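Local coordinates for large adhesion protein (Lap) involved in biofilm formation (Marinobacter hydrocarbonoclasticus, PDB 6XI3) that probably serves as the calcium-stiffened extender of a bacterial RTX adhesin, a string of Ig-like beta-sandwich repeats that projects the adhesive end in biofilm formation, at residues L30-L34 with V100-A104; Q42-L46 with L85-S91; L93-T99 with N117-T123; L143-T147 with G178-L182; T148-P152 with A201-N205. All coordinates share one frame; numbering follows the deposited sequence.

Interactions 1, 2 and 3 hold the first beta-sandwich repeat of the chain together, and interactions 4 and 5 belong to the next. Interaction 1 is the buried one, an apolar contact between two sheets without a hydrogen bond across it. Interactions 2 and 4 pair neighbouring strands within the three-stranded sheets of successive repeats; both are partly buried and governed by backbone hydrogen bonds. Interaction 3 pairs strands of a four-stranded sheet and, at its end, turns to calcium chemistry. Interaction 5, made by a loop and a strand end with the loop after it, supplies the other protein ligands of the same ion, so interactions 3 and 5 meet at one calcium between repeats.

Interaction 1 (L30-L34 with V100-A104); sequences LTVSL and VEASA. With EDO (1,2-ethanediol), chain K.
The strands of 30-34 and 100-104 run nearly antiparallel, at 153° between their directions, but their axes come no closer than 7.3 Å and no hydrogen bond joins them. What fills the gap is hydrocarbon. Val32 and Ala102 make the tightest pair, with Val32 CB 3.6 Å from Ala102 CB and both methyls of the valine spread round that single methyl group. The first torsion of Val32 sends CG2 anti to the backbone N, where it also reaches CG1 of Val100 at 3.9 Å; the two valines cross at a slant. Toward one end, Leu30 works through one branch: CD2 lies over the backbone of the opposite strand, 3.6 Å from Ala102 O and 3.7 Å from Ser103 CA, and brushes Ala104 CB beyond. At the other end Leu34 offers its CB to Val100 CG2, a looser touch at 4.2 Å. Small alanines at 102 and 104 thus face the larger Leu30 and Val32, consistent with the close approach of the backbones at Val32 and Ala102, whose CA atoms are 6.2 Å apart. Tyr83 closes in on Leu30, Val32 and Ala102, and its hydroxyl is hydrogen-bonded to Thr31 O. On its edge, strand 29-38 also touches the hairpin partner of 96-105, for Val32 N is hydrogen-bonded to Asp114 OD2. Alternate residues pointing inward from two sheets, one of three strands with 29-38 at its edge and one of four containing 96-105, form the hydrophobic interior characteristic of an Ig-like beta-sandwich.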
# COMPACT_ATOMS: atom_id res chain seq x y z
N LEU A 30 23.41 65.36 15.72
CA LEU A 30 22.69 64.95 14.49
C LEU A 30 21.65 63.91 14.88
O LEU A 30 22.00 63.00 15.67
CB LEU A 30 23.71 64.41 13.47
CG LEU A 30 23.17 63.69 12.24
CD1 LEU A 30 22.40 64.64 11.36
CD2 LEU A 30 24.33 63.09 11.47
N THR A 31 20.44 64.03 14.34
CA THR A 31 19.42 62.95 14.40
C THR A 31 19.01 62.58 12.99
O THR A 31 18.99 63.48 12.09
CB THR A 31 18.16 63.34 15.19
OG1 THR A 31 17.48 64.34 14.43
CG2 THR A 31 18.44 63.86 16.59
N VAL A 32 18.55 61.34 12.82
CA VAL A 32 17.90 60.91 11.57
C VAL A 32 16.67 60.08 11.96
O VAL A 32 16.75 59.37 12.96
CB VAL A 32 18.90 60.16 10.68
CG1 VAL A 32 19.29 58.81 11.29
CG2 VAL A 32 18.39 60.01 9.27
N SER A 33 15.57 60.18 11.22
CA SER A 33 14.39 59.30 11.40
C SER A 33 14.03 58.76 10.04
O SER A 33 14.19 59.49 9.07
CB SER A 33 13.21 59.97 12.07
OG SER A 33 12.85 61.12 11.36
N LEU A 34 13.58 57.50 10.02
CA LEU A 34 12.96 56.89 8.82
C LEU A 34 11.45 57.10 8.98
O LEU A 34 10.86 56.44 9.82
CB LEU A 34 13.39 55.42 8.78
CG LEU A 34 12.75 54.59 7.68
CD1 LEU A 34 13.14 55.09 6.30
CD2 LEU A 34 13.17 53.14 7.86
N VAL A 100 19.32 52.83 8.59
CA VAL A 100 19.66 54.17 8.08
C VAL A 100 20.82 54.66 8.94
O VAL A 100 20.71 54.56 10.18
CB VAL A 100 18.45 55.10 8.15
CG1 VAL A 100 18.79 56.48 7.63
CG2 VAL A 100 17.25 54.52 7.41
N GLU A 101 21.92 55.09 8.32
CA GLU A 101 23.04 55.76 9.06
C GLU A 101 23.16 57.17 8.50
O GLU A 101 23.20 57.31 7.26
CB GLU A 101 24.39 55.03 8.91
CG GLU A 101 24.48 53.66 9.58
CD GLU A 101 24.39 53.61 11.11
OE1 GLU A 101 24.73 54.65 11.79
OE2 GLU A 101 23.98 52.54 11.63
N ALA A 102 23.14 58.19 9.35
CA ALA A 102 23.38 59.58 8.92
C ALA A 102 24.71 60.03 9.51
O ALA A 102 25.03 59.62 10.63
CB ALA A 102 22.25 60.46 9.35
N SER A 103 25.46 60.86 8.78
CA SER A 103 26.74 61.41 9.29
C SER A 103 26.89 62.85 8.80
O SER A 103 26.46 63.20 7.69
CB SER A 103 27.91 60.54 8.93
OG SER A 103 28.17 60.59 7.54
N ALA A 104 27.48 63.67 9.64
CA ALA A 104 27.84 65.05 9.26
C ALA A 104 28.97 65.50 10.19
O ALA A 104 29.41 64.70 11.07
CB ALA A 104 26.61 65.92 9.34
C1 EDO K . 16.36 57.00 15.42
O1 EDO K . 15.05 57.16 14.87
C2 EDO K . 17.35 58.08 15.03
O2 EDO K . 17.22 59.31 15.76

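Interaction 2 (Q42-L46 with L85-S91); sequences QTANL and LTGVDIS
Asp89 OD1, beside Gln42 O, is gripped twice by Ser91, which itself lies against Gln42: the hydroxyl OG donates to it at 2.7 Å on the syn side, and the backbone N of Ser91 approaches on the anti side, from the same face of the carboxylate. The second bond makes an Asx turn, fixing the bend that carries Ser91 alongside the extended chain of Gln42, whose NE2 lies 3.5 Å from Ser91 CA. Within this bend Ile90 N donates to Gln42 O at 3.0 Å, from above the carbonyl plane. Antiparallel pairing fills the rest. Ala44 and Val88 exchange backbone hydrogen bonds, as do Leu46 and Leu85, but between these pairs the register slips by one residue. Gly87 and Val88 both face Ala44 there, a G1 beta bulge, with glycine at positive phi. The N-H of Gly87 is taken up by Asn45 OD1 at 2.9 Å, almost straight at 171°, though tilted from the carbonyl plane; chi1 of -53° sets CG beside the asparagine's own N and lets OD1 reach across to the bulge. On the inner face, Ile90 CD1 packs 4.1 Å from Ala44 CB. The contact joins the middle strand 43-51 to strand 82-89 at the edge of the three-stranded sheet, while Leu46, Leu85, Val88 and Ile90 turn to strand 58-64 of the facing sheet, and Leu46 and Ile90 to 96-105 as well.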
# COMPACT_ATOMS: atom_id res chain seq x y z
N GLN A 42 8.40 51.21 -3.33
CA GLN A 42 9.80 50.84 -2.92
C GLN A 42 10.64 52.13 -2.77
O GLN A 42 11.65 52.33 -3.53
CB GLN A 42 10.43 49.88 -3.93
CG GLN A 42 9.61 48.61 -4.10
CD GLN A 42 10.20 47.76 -5.20
OE1 GLN A 42 9.75 47.80 -6.33
NE2 GLN A 42 11.30 47.09 -4.89
N THR A 43 10.14 53.01 -1.92
CA THR A 43 10.78 54.31 -1.63
C THR A 43 10.76 54.52 -0.13
O THR A 43 9.98 53.87 0.54
CB THR A 43 10.07 55.50 -2.29
OG1 THR A 43 8.73 55.60 -1.79
CG2 THR A 43 10.05 55.39 -3.79
N ALA A 44 11.58 55.44 0.35
CA ALA A 44 11.56 55.82 1.77
C ALA A 44 11.65 57.33 1.86
O ALA A 44 12.27 57.97 0.99
CB ALA A 44 12.71 55.17 2.50
N ASN A 45 11.09 57.85 2.95
CA ASN A 45 11.19 59.27 3.33
C ASN A 45 11.95 59.32 4.65
O ASN A 45 11.59 58.51 5.60
CB ASN A 45 9.83 59.95 3.43
CG ASN A 45 8.98 59.81 2.19
OD1 ASN A 45 9.47 59.43 1.11
ND2 ASN A 45 7.70 60.16 2.33
N LEU A 46 12.96 60.19 4.69
CA LEU A 46 13.87 60.42 5.83
C LEU A 46 13.79 61.90 6.21
O LEU A 46 13.65 62.73 5.31
CB LEU A 46 15.31 60.17 5.39
CG LEU A 46 15.58 58.86 4.69
CD1 LEU A 46 16.96 58.89 4.09
CD2 LEU A 46 15.45 57.72 5.66
N LEU A 85 14.72 63.96 2.93
CA LEU A 85 14.72 63.36 1.58
C LEU A 85 13.38 62.62 1.44
O LEU A 85 12.99 61.98 2.41
CB LEU A 85 15.91 62.41 1.40
CG LEU A 85 17.29 63.06 1.34
CD1 LEU A 85 18.39 62.03 1.09
CD2 LEU A 85 17.36 64.13 0.25
N THR A 86 12.69 62.79 0.31
CA THR A 86 11.38 62.15 -0.01
C THR A 86 11.57 61.26 -1.24
O THR A 86 12.26 61.70 -2.16
CB THR A 86 10.32 63.23 -0.27
OG1 THR A 86 10.16 64.00 0.92
CG2 THR A 86 8.97 62.67 -0.68
N GLY A 87 10.94 60.09 -1.29
CA GLY A 87 10.97 59.26 -2.51
C GLY A 87 12.33 58.68 -2.77
O GLY A 87 12.66 58.47 -3.95
N VAL A 88 13.13 58.42 -1.72
CA VAL A 88 14.46 57.78 -1.92
C VAL A 88 14.21 56.37 -2.48
O VAL A 88 13.43 55.63 -1.89
CB VAL A 88 15.27 57.72 -0.61
CG1 VAL A 88 16.56 56.93 -0.81
CG2 VAL A 88 15.56 59.12 -0.09
N ASP A 89 14.87 56.02 -3.56
CA ASP A 89 14.71 54.72 -4.26
C ASP A 89 15.36 53.59 -3.45
O ASP A 89 16.60 53.56 -3.38
CB ASP A 89 15.38 54.78 -5.62
CG ASP A 89 14.97 53.63 -6.53
OD1 ASP A 89 14.28 52.66 -6.07
OD2 ASP A 89 15.32 53.74 -7.69
N ILE A 90 14.56 52.68 -2.90
CA ILE A 90 15.09 51.47 -2.22
C ILE A 90 14.70 50.19 -2.98
O ILE A 90 14.81 49.11 -2.39
CB ILE A 90 14.67 51.45 -0.75
CG1 ILE A 90 13.16 51.57 -0.56
CG2 ILE A 90 15.41 52.59 -0.02
CD1 ILE A 90 12.72 51.43 0.88
N SER A 91 14.45 50.31 -4.28
CA SER A 91 14.15 49.15 -5.16
C SER A 91 15.39 48.26 -5.29
O SER A 91 15.21 47.09 -5.57
CB SER A 91 13.64 49.57 -6.51
OG SER A 91 14.65 50.25 -7.22
O HOH W 1 12.27 47.26 -2.62

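Interaction 3 (L93-T99 with N117-T123); sequences LVDGSLT and NGALDAT. With CA (calcium ion), chain E.
Asp95, Leu120 and Leu98 dominate this contact, in which an antiparallel hairpin, strands 96-105 and 111-120 of the Ig-like sandwich, runs out into a calcium site. Leu120 gives up the most surface. Its CG is anti to the backbone N (chi1 179°), which turns the branched end inward; CD2 comes to 3.5 Å from Val94 O and touches Leu93 CB, while CB rests 4.0 Å from CD1 of Leu98. That leucine slants across it from the next hydrogen-bonded pair along the hairpin, Leu98 with Gly118. Gly96 and Leu120 likewise exchange backbone N-H and C=O, both bonds nearly straight. The backbone angles of Gly96 suit only glycine well, and they come just where the strand takes over from the loop. Asp95, immediately before, stands across Leu120 at about a right angle, with OD1 3.5 Å from Leu120 CG. Its carboxylate reads two successive backbone N-H groups: OD1 accepts from Ala122 N at 3.0 Å and OD2 from Thr123 N at 3.0 Å, each met on the syn side. This pair of bonds should restrain the carboxylate's rotation and hold the 121-123 loop close to the ion. Asp121 OD1 and Thr123 O then bind the same calcium, and Asp149 and Asn205 from the following repeat complete its protein ligands. Asp95 OD2 and Asp121 OD1, 3.1 Å apart, would probably repel each other without the cation they share. Asp95 OD2 is doubly engaged, accepting from Thr123 N while binding the calcium ion at 2.3 Å.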
# COMPACT_ATOMS: atom_id res chain seq x y z
N LEU A 93 17.13 47.37 -2.78
CA LEU A 93 17.32 46.66 -1.50
C LEU A 93 16.37 45.46 -1.46
O LEU A 93 15.33 45.49 -2.16
CB LEU A 93 17.07 47.59 -0.31
CG LEU A 93 17.94 48.84 -0.29
CD1 LEU A 93 17.66 49.68 0.95
CD2 LEU A 93 19.41 48.48 -0.38
N VAL A 94 16.74 44.46 -0.67
CA VAL A 94 15.89 43.27 -0.41
C VAL A 94 15.09 43.50 0.87
O VAL A 94 15.49 44.33 1.69
CB VAL A 94 16.70 41.97 -0.37
CG1 VAL A 94 17.37 41.72 -1.71
CG2 VAL A 94 17.70 41.90 0.78
N ASP A 95 14.02 42.72 1.02
CA ASP A 95 13.10 42.76 2.18
C ASP A 95 13.86 42.38 3.46
O ASP A 95 14.89 41.69 3.40
CB ASP A 95 11.88 41.86 1.94
CG ASP A 95 10.83 42.44 1.00
OD1 ASP A 95 11.09 43.55 0.44
OD2 ASP A 95 9.75 41.81 0.86
N GLY A 96 13.28 42.79 4.58
CA GLY A 96 13.82 42.60 5.93
C GLY A 96 14.12 43.94 6.57
O GLY A 96 13.47 44.95 6.18
N SER A 97 15.06 43.96 7.50
CA SER A 97 15.42 45.18 8.26
C SER A 97 16.09 46.18 7.31
O SER A 97 16.79 45.77 6.38
CB SER A 97 16.32 44.84 9.40
OG SER A 97 17.50 44.25 8.87
N LEU A 98 15.86 47.46 7.55
CA LEU A 98 16.62 48.58 6.93
C LEU A 98 17.31 49.30 8.07
O LEU A 98 16.61 49.61 9.05
CB LEU A 98 15.66 49.54 6.24
CG LEU A 98 14.84 48.96 5.09
CD1 LEU A 98 13.83 49.97 4.58
CD2 LEU A 98 15.78 48.50 3.98
N THR A 99 18.61 49.55 7.93
CA THR A 99 19.35 50.45 8.84
C THR A 99 19.77 51.70 8.08
O THR A 99 20.46 51.60 7.03
CB THR A 99 20.59 49.79 9.47
OG1 THR A 99 20.14 48.53 9.97
CG2 THR A 99 21.19 50.62 10.60
N ASN A 117 15.85 52.85 11.97
CA ASN A 117 15.58 51.47 11.52
C ASN A 117 14.13 51.38 11.05
O ASN A 117 13.32 52.20 11.47
CB ASN A 117 15.84 50.46 12.63
CG ASN A 117 17.27 50.54 13.10
OD1 ASN A 117 18.10 49.74 12.68
ND2 ASN A 117 17.55 51.52 13.96
N GLY A 118 13.87 50.45 10.15
CA GLY A 118 12.51 50.17 9.67
C GLY A 118 12.51 48.81 9.03
O GLY A 118 13.55 48.11 9.13
N ALA A 119 11.42 48.44 8.40
CA ALA A 119 11.29 47.12 7.72
C ALA A 119 10.80 47.37 6.29
O ALA A 119 10.02 48.32 6.09
CB ALA A 119 10.34 46.28 8.54
N LEU A 120 11.29 46.58 5.33
CA LEU A 120 10.87 46.59 3.92
C LEU A 120 10.16 45.26 3.61
O LEU A 120 10.72 44.20 3.95
CB LEU A 120 12.12 46.74 3.05
CG LEU A 120 11.90 46.75 1.53
CD1 LEU A 120 10.98 47.89 1.09
CD2 LEU A 120 13.23 46.86 0.80
N ASP A 121 8.99 45.34 2.98
CA ASP A 121 8.20 44.16 2.54
C ASP A 121 7.52 44.51 1.22
O ASP A 121 6.32 44.77 1.22
CB ASP A 121 7.25 43.68 3.62
CG ASP A 121 6.59 42.34 3.29
OD1 ASP A 121 7.00 41.65 2.31
OD2 ASP A 121 5.71 41.98 4.03
N ALA A 122 8.34 44.63 0.19
CA ALA A 122 7.96 44.97 -1.18
C ALA A 122 7.66 43.69 -1.95
O ALA A 122 7.08 43.83 -3.00
CB ALA A 122 9.08 45.73 -1.85
N THR A 123 8.09 42.51 -1.48
CA THR A 123 7.93 41.23 -2.24
C THR A 123 7.20 40.18 -1.37
O THR A 123 7.65 39.91 -0.23
CB THR A 123 9.27 40.73 -2.77
OG1 THR A 123 9.90 41.79 -3.49
CG2 THR A 123 9.15 39.56 -3.72
CA CA E . 8.60 40.11 1.81
O HOH W 2 7.16 38.39 2.64

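Interaction 4 (L143-T147 with G178-L182); sequences LSGTT and GSYSL
Strands 143-147 and 180-182 run almost exactly antiparallel, 175° between their directions, with axes 4.6 Å apart at closest approach, and pair Leu143 with Leu182 and Gly145 with Tyr180 through backbone hydrogen bonds in both directions. Tyr180 carries the side-chain contact. Its CG sits between its own backbone N and carbonyl carbon (chi1 68°), which folds the ring back over the partner strand. Gly145 covers one face: its CA stands 3.5 Å from the ring plane, offset toward the rim, in a CH-pi contact with the centroid at 3.9 Å. Gly145 has no side chain, and the ring lies directly against its backbone. The hydroxyl extends past this strand to Thr128 O, with which it is hydrogen-bonded. On the opposite face of the sheet, Ser144 and Ser181 form a non-hydrogen-bonded pair, CB to CB at 4.0 Å. The strand end is clasped differently: Thr147 OG1 donates to Gly178 O at 2.6 Å, in the carbonyl plane and on a lone pair, backed by a weak bond from Thr147 N. Gly178, at positive phi, lies in the loop that leads into strand 180-186. The chemistry thus adds two holds to the backbone ladder: Gly178 O takes two donors from Thr147, one of them weak, and the buried phenol of Tyr180 lies flat on glycine with its hydroxyl satisfied by strand 126-135.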
# COMPACT_ATOMS: atom_id res chain seq x y z
N LEU A 143 13.53 16.25 -7.46
CA LEU A 143 12.64 17.34 -6.98
C LEU A 143 13.24 18.63 -7.49
O LEU A 143 14.47 18.74 -7.53
CB LEU A 143 12.65 17.44 -5.44
CG LEU A 143 12.17 16.23 -4.66
CD1 LEU A 143 12.39 16.42 -3.17
CD2 LEU A 143 10.70 15.94 -4.92
N SER A 144 12.41 19.63 -7.71
CA SER A 144 12.92 20.99 -8.00
C SER A 144 11.86 21.95 -7.48
O SER A 144 10.78 21.48 -7.14
CB SER A 144 13.24 21.18 -9.45
OG SER A 144 12.05 21.34 -10.20
N GLY A 145 12.19 23.23 -7.39
CA GLY A 145 11.21 24.24 -7.00
C GLY A 145 11.74 25.63 -7.20
O GLY A 145 12.87 25.80 -7.68
N THR A 146 10.93 26.58 -6.78
CA THR A 146 11.13 28.03 -6.97
C THR A 146 10.84 28.64 -5.62
O THR A 146 10.09 28.02 -4.85
CB THR A 146 10.20 28.64 -8.04
OG1 THR A 146 8.85 28.50 -7.57
CG2 THR A 146 10.35 27.99 -9.39
N THR A 147 11.40 29.82 -5.36
CA THR A 147 10.99 30.62 -4.19
C THR A 147 10.87 32.07 -4.63
O THR A 147 11.47 32.42 -5.64
CB THR A 147 11.99 30.46 -3.03
OG1 THR A 147 13.25 31.00 -3.43
CG2 THR A 147 12.14 29.02 -2.62
N GLY A 178 16.64 31.99 -6.83
CA GLY A 178 15.63 31.52 -5.87
C GLY A 178 15.19 30.08 -6.13
O GLY A 178 14.28 29.62 -5.42
N SER A 179 15.77 29.39 -7.12
CA SER A 179 15.45 27.98 -7.46
C SER A 179 16.26 27.02 -6.57
O SER A 179 17.27 27.42 -5.96
CB SER A 179 15.65 27.68 -8.92
OG SER A 179 17.02 27.64 -9.25
N TYR A 180 15.76 25.80 -6.42
CA TYR A 180 16.43 24.72 -5.65
C TYR A 180 16.03 23.42 -6.33
O TYR A 180 15.01 23.39 -7.08
CB TYR A 180 16.04 24.76 -4.17
CG TYR A 180 14.59 24.41 -3.93
CD1 TYR A 180 14.19 23.09 -3.75
CD2 TYR A 180 13.62 25.41 -3.90
CE1 TYR A 180 12.86 22.77 -3.54
CE2 TYR A 180 12.28 25.09 -3.68
CZ TYR A 180 11.90 23.77 -3.54
OH TYR A 180 10.59 23.49 -3.30
N SER A 181 16.88 22.41 -6.18
CA SER A 181 16.68 21.08 -6.80
C SER A 181 17.47 20.03 -6.04
O SER A 181 18.46 20.39 -5.38
CB SER A 181 17.07 21.10 -8.25
OG SER A 181 18.47 21.13 -8.35
N LEU A 182 16.98 18.79 -6.08
CA LEU A 182 17.72 17.59 -5.62
C LEU A 182 17.55 16.51 -6.68
O LEU A 182 16.44 16.39 -7.28
CB LEU A 182 17.15 17.11 -4.29
CG LEU A 182 17.39 18.02 -3.09
CD1 LEU A 182 16.66 17.46 -1.89
CD2 LEU A 182 18.88 18.16 -2.79

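Interaction 5 (T148-P152 with A201-N205); sequences TDVAP and AQDRN. With CA (calcium ion), chain E.
The calcium site between successive Ig-like repeats receives two of its protein ligands here, Asp149 and Asn205, from loops at one end of the second repeat. Asp149 OD2 binds the calcium ion at 2.1 Å and Asn205 OD1 at 2.3 Å, the carboxylate and amide planes standing 51° apart. A water on the same ion donates to Asp203 OD2 at 2.5 Å, which makes Asp203 a second-shell residue. Asp203 is placed in turn by an Asx turn, its OD1 accepting from Asn205 N. The other oxygen of Asp149 is used differently: OD1 takes the N-H of Arg204 NH1 in a salt bridge of 3.1 Å. OD1 lies in the guanidinium plane at its edge, and NH1 meets it on the anti side of the carboxylate. Thus one carboxylate is shared between metal and arginine, an arrangement likely to restrain its rotation and to keep it ionised. Arg204 is further tied through its backbone N to Asp149 O at 2.9 Å, and its chain, extended from CG to NE, runs alongside the 149-152 loop. One face of the guanidinium is covered by the backbone of Val150 and Ala151, with Pro152 CD 3.6 Å from NH2. Farther from the ion, Val150 CG1 packs on Gln202 O and Ala201 CB, and a water bridges Ala151 N to Gln202 O. The loop between strands 140-148 and 155-161 is thereby bound to the end of strand 193-202, while Arg204 touches Val94 and Asp95 of the preceding repeat and Asn205 ND2 is hydrogen-bonded to Leu120 O, at the end of strand 111-120.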
# COMPACT_ATOMS: atom_id res chain seq x y z
N THR A 148 10.19 32.86 -3.81
CA THR A 148 10.10 34.33 -3.93
C THR A 148 10.38 34.90 -2.55
O THR A 148 9.80 34.41 -1.58
CB THR A 148 8.71 34.73 -4.46
OG1 THR A 148 8.52 34.06 -5.69
CG2 THR A 148 8.57 36.22 -4.68
N ASP A 149 11.24 35.92 -2.46
CA ASP A 149 11.62 36.59 -1.20
C ASP A 149 12.25 35.61 -0.19
O ASP A 149 12.14 35.85 1.01
CB ASP A 149 10.44 37.28 -0.52
CG ASP A 149 10.93 38.41 0.38
OD1 ASP A 149 12.05 38.85 0.12
OD2 ASP A 149 10.22 38.78 1.35
N VAL A 150 12.92 34.57 -0.65
CA VAL A 150 13.77 33.70 0.21
C VAL A 150 15.23 33.94 -0.19
O VAL A 150 15.51 33.87 -1.39
CB VAL A 150 13.40 32.21 0.04
CG1 VAL A 150 14.32 31.31 0.87
CG2 VAL A 150 11.94 31.99 0.37
N ALA A 151 16.10 34.22 0.78
CA ALA A 151 17.50 34.64 0.54
C ALA A 151 18.27 33.51 -0.11
O ALA A 151 18.19 32.37 0.35
CB ALA A 151 18.18 35.08 1.82
N PRO A 152 19.08 33.77 -1.15
CA PRO A 152 20.04 32.77 -1.61
C PRO A 152 20.88 32.22 -0.44
O PRO A 152 21.06 32.95 0.54
CB PRO A 152 20.88 33.54 -2.64
CG PRO A 152 19.91 34.57 -3.17
CD PRO A 152 19.10 34.99 -1.96
N ALA A 201 10.38 26.83 3.81
CA ALA A 201 11.52 27.76 3.98
C ALA A 201 10.98 28.99 4.68
O ALA A 201 9.81 28.98 5.06
CB ALA A 201 12.15 28.03 2.64
N GLN A 202 11.83 29.99 4.90
CA GLN A 202 11.41 31.25 5.55
C GLN A 202 11.74 32.39 4.59
O GLN A 202 12.83 32.38 4.02
CB GLN A 202 12.07 31.35 6.93
CG GLN A 202 11.35 32.30 7.86
CD GLN A 202 11.93 32.35 9.25
OE1 GLN A 202 12.97 32.99 9.51
NE2 GLN A 202 11.22 31.73 10.17
N ASP A 203 10.82 33.31 4.38
CA ASP A 203 11.06 34.49 3.53
C ASP A 203 11.78 35.53 4.41
O ASP A 203 11.96 35.32 5.64
CB ASP A 203 9.77 34.96 2.85
CG ASP A 203 8.81 35.73 3.72
OD1 ASP A 203 9.20 36.11 4.86
OD2 ASP A 203 7.67 35.97 3.25
N ARG A 204 12.23 36.60 3.79
CA ARG A 204 13.13 37.56 4.46
C ARG A 204 12.34 38.37 5.49
O ARG A 204 12.97 39.11 6.24
CB ARG A 204 13.75 38.47 3.43
CG ARG A 204 14.62 37.77 2.40
CD ARG A 204 15.21 38.89 1.58
NE ARG A 204 16.22 38.48 0.64
CZ ARG A 204 16.02 38.21 -0.64
NH1 ARG A 204 14.81 38.23 -1.15
NH2 ARG A 204 17.03 37.86 -1.39
N ASN A 205 11.01 38.27 5.51
CA ASN A 205 10.22 38.93 6.59
C ASN A 205 9.90 37.92 7.70
O ASN A 205 9.13 38.26 8.56
CB ASN A 205 8.99 39.64 6.05
CG ASN A 205 9.35 40.75 5.11
OD1 ASN A 205 9.40 40.54 3.90
ND2 ASN A 205 9.63 41.93 5.67
CA CA E . 8.60 40.11 1.81
O HOH W 3 14.91 34.09 3.59
O HOH W 2 7.16 38.39 2.64